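Local coordinates for protein peptidase M42 (Thaumarchaeota archaeon SCGC AB-539-E09, PDB 5DS0) that probably removes amino-terminal residues from peptides as a metal-dependent TET aminopeptidase of the M42 family, built as a twelve-subunit assembly and carrying cobalt ions here, at residues V103-K107 with G108-G112; G329-L333 with K334-N338. All coordinates share one frame; numbering follows the deposited sequence.

In the fold
Both contacts are made within one continuous run of chain, but in different parts of the subunit. Interaction 1 is the turn end of a beta hairpin in the six-stranded antiparallel barrel, its centre about 23 Å from the centre of the chain, with exposed residues at its turn. Interaction 2 lies deeper, where strand 329-332 of the large mixed sheet runs into helix 333-349, with the side chain of Leu331 about 11 Å from a bound cobalt ion. The nearest atoms of interactions 1 and 2 are about 17 Å apart, and the two share no strand or helix. Paired backbone bonds hold the hairpin; a capped helix start holds interaction 2. In each, a threonine hydroxyl adds a second bond to a backbone carbonyl.

Interaction 1: residues V103-K107 with G108-G112; sequences VRTCK and GMVHG
Arg104 and Met109, a selenomethionine in this crystal, lie side by side on one face of the beta hairpin formed by strands 100-105 and 108-115, two neighbours in the six-stranded antiparallel barrel of this M42 peptidase. From its CB the arginine runs along the selenomethionine: Arg104 CB sits 4.0 Å from Met109 SE, CG lies about equally close to SE and CE, and CD comes to 3.9 Å from Met109 CE. With CG opposite the backbone N (chi1 -169°) the chain starts extended, and its bend at chi3 then carries the guanidinium away from the hairpin, where NH1 forms a salt bridge with Glu25. SE and CE of Met109 thus lie beside the arginine's aliphatic part.

The opposite face carries Val103, Thr105 and Val110. Val103 and Val110 form a hydrogen-bonded antiparallel pair, and Thr105 CG2 meets Val110 CG2 at 3.9 Å, the two side chains crossing nearly at right angles. A type I turn from Thr105 to Gly108 closes the hairpin. The positive phi of Gly108 (116°) suits glycine, since a CB there would jam against the carbonyl oxygen of Lys107. Lys107 NZ leads away from the turn and hydrogen-bonds to Glu150 O.

Gly108 O is gripped twice by Thr105. Thr105 N approaches Gly108 O from above the carbonyl plane at 3.0 Å, whereas the hydroxyl, placed between the backbone N and carbonyl carbon by a chi1 of 64°, donates in that plane: Thr105 OG1 lies 2.7 Å from Gly108 O, on a lone pair.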
ATOM      1  N   VAL C 103     -29.501  23.608 -20.689  1.00 35.43           N
ATOM      2  CA  VAL C 103     -30.090  22.460 -21.330  1.00 36.31           C
ATOM      3  C   VAL C 103     -31.123  22.957 -22.305  1.00 37.60           C
ATOM      4  O   VAL C 103     -31.922  23.821 -21.954  1.00 38.54           O
ATOM      5  CB  VAL C 103     -30.841  21.608 -20.299  1.00 36.43           C
ATOM      6  CG1 VAL C 103     -31.362  20.335 -20.933  1.00 36.99           C
ATOM      7  CG2 VAL C 103     -29.949  21.269 -19.121  1.00 36.10           C
ATOM      8  N   ARG C 104     -31.137  22.414 -23.513  1.00 38.89           N
ATOM      9  CA  ARG C 104     -32.169  22.794 -24.474  1.00 41.17           C
ATOM     10  C   ARG C 104     -33.299  21.780 -24.486  1.00 42.17           C
ATOM     11  O   ARG C 104     -33.121  20.650 -24.935  1.00 43.28           O
ATOM     12  CB  ARG C 104     -31.606  22.960 -25.880  1.00 41.74           C
ATOM     13  CG  ARG C 104     -32.607  23.606 -26.821  1.00 42.94           C
ATOM     14  CD  ARG C 104     -32.034  23.820 -28.208  1.00 43.41           C
ATOM     15  NE  ARG C 104     -31.728  22.544 -28.853  1.00 43.82           N
ATOM     16  CZ  ARG C 104     -30.958  22.403 -29.929  1.00 43.77           C
ATOM     17  NH1 ARG C 104     -30.409  23.463 -30.510  1.00 43.88           N
ATOM     18  NH2 ARG C 104     -30.736  21.193 -30.427  1.00 44.13           N
ATOM     19  N   THR C 105     -34.452  22.189 -23.965  1.00 43.42           N
ATOM     20  CA  THR C 105     -35.642  21.350 -23.938  1.00 44.84           C
ATOM     21  C   THR C 105     -36.594  21.778 -25.040  1.00 46.11           C
ATOM     22  O   THR C 105     -36.343  22.762 -25.737  1.00 46.37           O
ATOM     23  CB  THR C 105     -36.379  21.464 -22.585  1.00 44.81           C
ATOM     24  OG1 THR C 105     -36.863  22.797 -22.401  1.00 44.51           O
ATOM     25  CG2 THR C 105     -35.449  21.111 -21.446  1.00 43.74           C
ATOM     26  N   CYS C 106     -37.679  21.026 -25.201  1.00 46.92           N
ATOM     27  CA  CYS C 106     -38.766  21.427 -26.094  1.00 48.29           C
ATOM     28  C   CYS C 106     -39.412  22.767 -25.652  1.00 48.96           C
ATOM     29  O   CYS C 106     -39.943  23.497 -26.479  1.00 50.22           O
ATOM     30  CB  CYS C 106     -39.820  20.310 -26.182  1.00 49.00           C
ATOM     31  SG  CYS C 106     -40.441  19.746 -24.577  1.00 47.85           S
ATOM     32  N   LYS C 107     -39.347  23.090 -24.360  1.00 49.19           N
ATOM     33  CA  LYS C 107     -39.876  24.359 -23.843  1.00 49.76           C
ATOM     34  C   LYS C 107     -38.874  25.511 -23.846  1.00 48.52           C
ATOM     35  O   LYS C 107     -39.222  26.612 -23.432  1.00 48.73           O
ATOM     36  CB  LYS C 107     -40.396  24.167 -22.423  1.00 50.79           C
ATOM     37  CG  LYS C 107     -41.543  23.174 -22.347  1.00 53.70           C
ATOM     38  CD  LYS C 107     -42.268  23.262 -21.017  1.00 56.25           C
ATOM     39  CE  LYS C 107     -43.428  22.281 -20.986  1.00 58.78           C
ATOM     40  NZ  LYS C 107     -44.020  22.129 -19.625  1.00 59.54           N
ATOM     41  N   GLY C 108     -37.646  25.265 -24.300  1.00 46.85           N
ATOM     42  CA  GLY C 108     -36.614  26.301 -24.342  1.00 45.55           C
ATOM     43  C   GLY C 108     -35.420  26.018 -23.448  1.00 43.80           C
ATOM     44  O   GLY C 108     -35.249  24.913 -22.942  1.00 43.33           O
HETATM   45  N   MSE C 109     -34.604  27.043 -23.234  1.00 43.43           N
HETATM   46  CA  MSE C 109     -33.371  26.922 -22.457  1.00 42.21           C
HETATM   47  C   MSE C 109     -33.660  26.823 -20.992  1.00 40.84           C
HETATM   48  O   MSE C 109     -34.400  27.613 -20.436  1.00 40.95           O
HETATM   49  CB  MSE C 109     -32.465  28.131 -22.673  1.00 43.21           C
HETATM   50  CG  MSE C 109     -31.996  28.288 -24.116  1.00 45.90           C
HETATM   51 SE   MSE C 109     -30.981  26.716 -24.783  0.82 52.10          SE
HETATM   52  CE  MSE C 109     -30.881  27.223 -26.683  1.00 51.80           C
ATOM     53  N   VAL C 110     -33.051  25.843 -20.346  1.00 40.51           N
ATOM     54  CA  VAL C 110     -33.169  25.666 -18.907  1.00 40.74           C
ATOM     55  C   VAL C 110     -31.785  25.689 -18.268  1.00 39.39           C
ATOM     56  O   VAL C 110     -30.923  24.897 -18.621  1.00 38.15           O
ATOM     57  CB  VAL C 110     -33.828  24.324 -18.580  1.00 41.65           C
ATOM     58  CG1 VAL C 110     -33.853  24.086 -17.071  1.00 41.93           C
ATOM     59  CG2 VAL C 110     -35.232  24.272 -19.168  1.00 41.94           C
ATOM     60  N   HIS C 111     -31.587  26.590 -17.314  1.00 39.40           N
ATOM     61  CA  HIS C 111     -30.283  26.756 -16.698  1.00 39.07           C
ATOM     62  C   HIS C 111     -30.099  25.833 -15.528  1.00 37.99           C
ATOM     63  O   HIS C 111     -31.053  25.475 -14.851  1.00 38.45           O
ATOM     64  CB  HIS C 111     -30.097  28.193 -16.248  1.00 40.03           C
ATOM     65  CG  HIS C 111     -30.093  29.153 -17.378  1.00 41.29           C
ATOM     66  ND1 HIS C 111     -28.976  29.385 -18.146  1.00 42.51           N
ATOM     67  CD2 HIS C 111     -31.080  29.901 -17.915  1.00 42.93           C
ATOM     68  CE1 HIS C 111     -29.264  30.260 -19.092  1.00 43.23           C
ATOM     69  NE2 HIS C 111     -30.535  30.590 -18.971  1.00 43.82           N
ATOM     70  N   GLY C 112     -28.847  25.463 -15.296  1.00 37.25           N
ATOM     71  CA  GLY C 112     -28.484  24.599 -14.191  1.00 36.62           C
ATOM     72  C   GLY C 112     -27.014  24.685 -13.815  1.00 36.46           C
ATOM     73  O   GLY C 112     -26.233  25.427 -14.427  1.00 35.98           O
TER

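Interaction 2: residues G329-L333 with K334-N338; sequences GLLSL and KDTEN
Ser332 lays its CB against the carboxylate of Asp335, 3.5 Å from Asp335 OD2, while its hydroxyl turns to the first turn of helix 333-349. Strand 329-332 of the large mixed sheet passes into the helix here, and the serine is its N-cap: Ser332 OG accepts from the backbone N of Asp335 at 3.1 Å, in a nearly straight bond (169° at the hydrogen). The torsion that allows it sets OG opposite the serine's own N, beside its carbonyl carbon (chi1 163°). The Asp335 carboxylate is held by the amides of Gly257 and Gly259, one on each oxygen, which ties the helix start to the loop carrying these two glycines.

Ser332 O takes two bonds from Thr336, its N at 3.2 Å and its OG1 at 3.0 Å, which arrive from opposite faces of the carbonyl plane. Thr336 OG1 also lies 3.6 Å from Leu331 CD1, where the leucine crosses the threonine at about a right angle. Both side chains also pack on Ile183 of helix 179-197. One residue on, Glu337 N bonds to Leu333 O at 3.0 Å, and the Glu337 carboxylate leads away to a salt bridge with Arg194.

Replacing Ser332 by an alanine would remove OG, and the Asp335 amide would probably be left without its capping acceptor. As it stands, the serine offers its hydroxyl to one amide and its carbonyl to both polar groups of Thr336, so the first-turn amides of Asp335 and Thr336 both have acceptors.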
ATOM      1  N   GLY C 329     -12.103  29.752 -22.424  1.00 27.29           N
ATOM      2  CA  GLY C 329     -10.756  29.690 -22.974  1.00 27.74           C
ATOM      3  C   GLY C 329     -10.341  31.055 -23.449  1.00 27.86           C
ATOM      4  O   GLY C 329     -11.145  31.965 -23.460  1.00 27.25           O
ATOM      5  N   LEU C 330      -9.077  31.189 -23.853  1.00 28.93           N
ATOM      6  CA  LEU C 330      -8.561  32.464 -24.363  1.00 29.73           C
ATOM      7  C   LEU C 330      -7.792  32.235 -25.641  1.00 30.06           C
ATOM      8  O   LEU C 330      -7.072  31.257 -25.753  1.00 29.75           O
ATOM      9  CB  LEU C 330      -7.617  33.087 -23.350  1.00 30.19           C
ATOM     10  CG  LEU C 330      -8.200  33.322 -21.964  1.00 30.53           C
ATOM     11  CD1 LEU C 330      -7.094  33.636 -20.978  1.00 31.27           C
ATOM     12  CD2 LEU C 330      -9.209  34.454 -22.009  1.00 30.80           C
ATOM     13  N   LEU C 331      -7.933  33.143 -26.599  1.00 30.98           N
ATOM     14  CA  LEU C 331      -7.053  33.139 -27.769  1.00 31.70           C
ATOM     15  C   LEU C 331      -6.738  34.556 -28.236  1.00 32.04           C
ATOM     16  O   LEU C 331      -7.424  35.491 -27.854  1.00 31.49           O
ATOM     17  CB  LEU C 331      -7.641  32.281 -28.904  1.00 31.73           C
ATOM     18  CG  LEU C 331      -9.011  32.608 -29.490  1.00 32.04           C
ATOM     19  CD1 LEU C 331      -8.973  33.858 -30.354  1.00 33.14           C
ATOM     20  CD2 LEU C 331      -9.483  31.450 -30.332  1.00 31.97           C
ATOM     21  N   SER C 332      -5.705  34.676 -29.070  1.00 32.83           N
ATOM     22  CA  SER C 332      -5.239  35.968 -29.580  1.00 33.90           C
ATOM     23  C   SER C 332      -5.921  36.339 -30.900  1.00 34.04           C
ATOM     24  O   SER C 332      -5.911  35.562 -31.846  1.00 33.71           O
ATOM     25  CB  SER C 332      -3.734  35.921 -29.789  1.00 34.46           C
ATOM     26  OG  SER C 332      -3.289  36.977 -30.623  1.00 36.96           O
ATOM     27  N   LEU C 333      -6.501  37.531 -30.966  1.00 35.05           N
ATOM     28  CA  LEU C 333      -7.121  38.011 -32.204  1.00 35.57           C
ATOM     29  C   LEU C 333      -6.090  38.255 -33.290  1.00 36.93           C
ATOM     30  O   LEU C 333      -6.401  38.150 -34.473  1.00 37.21           O
ATOM     31  CB  LEU C 333      -7.907  39.289 -31.960  1.00 36.19           C
ATOM     32  CG  LEU C 333      -9.108  39.076 -31.052  1.00 36.37           C
ATOM     33  CD1 LEU C 333      -9.783  40.408 -30.797  1.00 37.76           C
ATOM     34  CD2 LEU C 333     -10.100  38.083 -31.652  1.00 35.89           C
ATOM     35  N   LYS C 334      -4.870  38.591 -32.878  1.00 38.08           N
ATOM     36  CA  LYS C 334      -3.768  38.762 -33.792  1.00 38.81           C
ATOM     37  C   LYS C 334      -3.389  37.436 -34.456  1.00 38.33           C
ATOM     38  O   LYS C 334      -3.201  37.399 -35.673  1.00 38.54           O
ATOM     39  CB  LYS C 334      -2.577  39.337 -33.052  1.00 40.20           C
ATOM     40  CG  LYS C 334      -1.440  39.746 -33.961  1.00 41.79           C
ATOM     41  CD  LYS C 334      -0.184  40.018 -33.165  1.00 43.80           C
ATOM     42  CE  LYS C 334       0.969  40.302 -34.109  1.00 46.08           C
ATOM     43  NZ  LYS C 334       2.280  40.309 -33.391  1.00 48.07           N
ATOM     44  N   ASP C 335      -3.265  36.368 -33.669  1.00 37.93           N
ATOM     45  CA  ASP C 335      -2.992  35.036 -34.222  1.00 38.41           C
ATOM     46  C   ASP C 335      -4.064  34.646 -35.244  1.00 37.32           C
ATOM     47  O   ASP C 335      -3.761  34.121 -36.317  1.00 36.85           O
ATOM     48  CB  ASP C 335      -2.994  33.964 -33.127  1.00 40.21           C
ATOM     49  CG  ASP C 335      -1.764  34.008 -32.208  1.00 43.13           C
ATOM     50  OD1 ASP C 335      -0.750  34.666 -32.556  1.00 47.05           O
ATOM     51  OD2 ASP C 335      -1.826  33.358 -31.116  1.00 44.16           O
ATOM     52  N   THR C 336      -5.321  34.903 -34.889  1.00 36.75           N
ATOM     53  CA  THR C 336      -6.469  34.611 -35.741  1.00 35.95           C
ATOM     54  C   THR C 336      -6.355  35.350 -37.074  1.00 36.80           C
ATOM     55  O   THR C 336      -6.516  34.766 -38.143  1.00 36.03           O
ATOM     56  CB  THR C 336      -7.776  35.035 -35.038  1.00 35.78           C
ATOM     57  OG1 THR C 336      -7.840  34.385 -33.778  1.00 35.06           O
ATOM     58  CG2 THR C 336      -9.004  34.663 -35.844  1.00 35.10           C
ATOM     59  N   GLU C 337      -6.081  36.646 -37.000  1.00 38.15           N
ATOM     60  CA  GLU C 337      -5.913  37.444 -38.193  1.00 39.77           C
ATOM     61  C   GLU C 337      -4.837  36.848 -39.099  1.00 38.56           C
ATOM     62  O   GLU C 337      -5.014  36.747 -40.315  1.00 38.15           O
ATOM     63  CB  GLU C 337      -5.574  38.887 -37.800  1.00 42.69           C
ATOM     64  CG  GLU C 337      -5.298  39.825 -38.966  1.00 46.17           C
ATOM     65  CD  GLU C 337      -6.431  39.880 -39.986  1.00 48.72           C
ATOM     66  OE1 GLU C 337      -7.595  39.548 -39.620  1.00 50.14           O
ATOM     67  OE2 GLU C 337      -6.169  40.289 -41.148  1.00 49.96           O
ATOM     68  N   ASN C 338      -3.709  36.485 -38.504  1.00 37.97           N
ATOM     69  CA  ASN C 338      -2.609  35.912 -39.259  1.00 37.83           C
ATOM     70  C   ASN C 338      -2.953  34.568 -39.867  1.00 37.21           C
ATOM     71  O   ASN C 338      -2.441  34.224 -40.931  1.00 37.58           O
ATOM     72  CB  ASN C 338      -1.358  35.788 -38.389  1.00 37.65           C
ATOM     73  CG  ASN C 338      -0.556  37.067 -38.338  1.00 38.73           C
ATOM     74  OD1 ASN C 338      -0.534  37.841 -39.295  1.00 39.69           O
ATOM     75  ND2 ASN C 338       0.143  37.276 -37.240  1.00 39.38           N
TER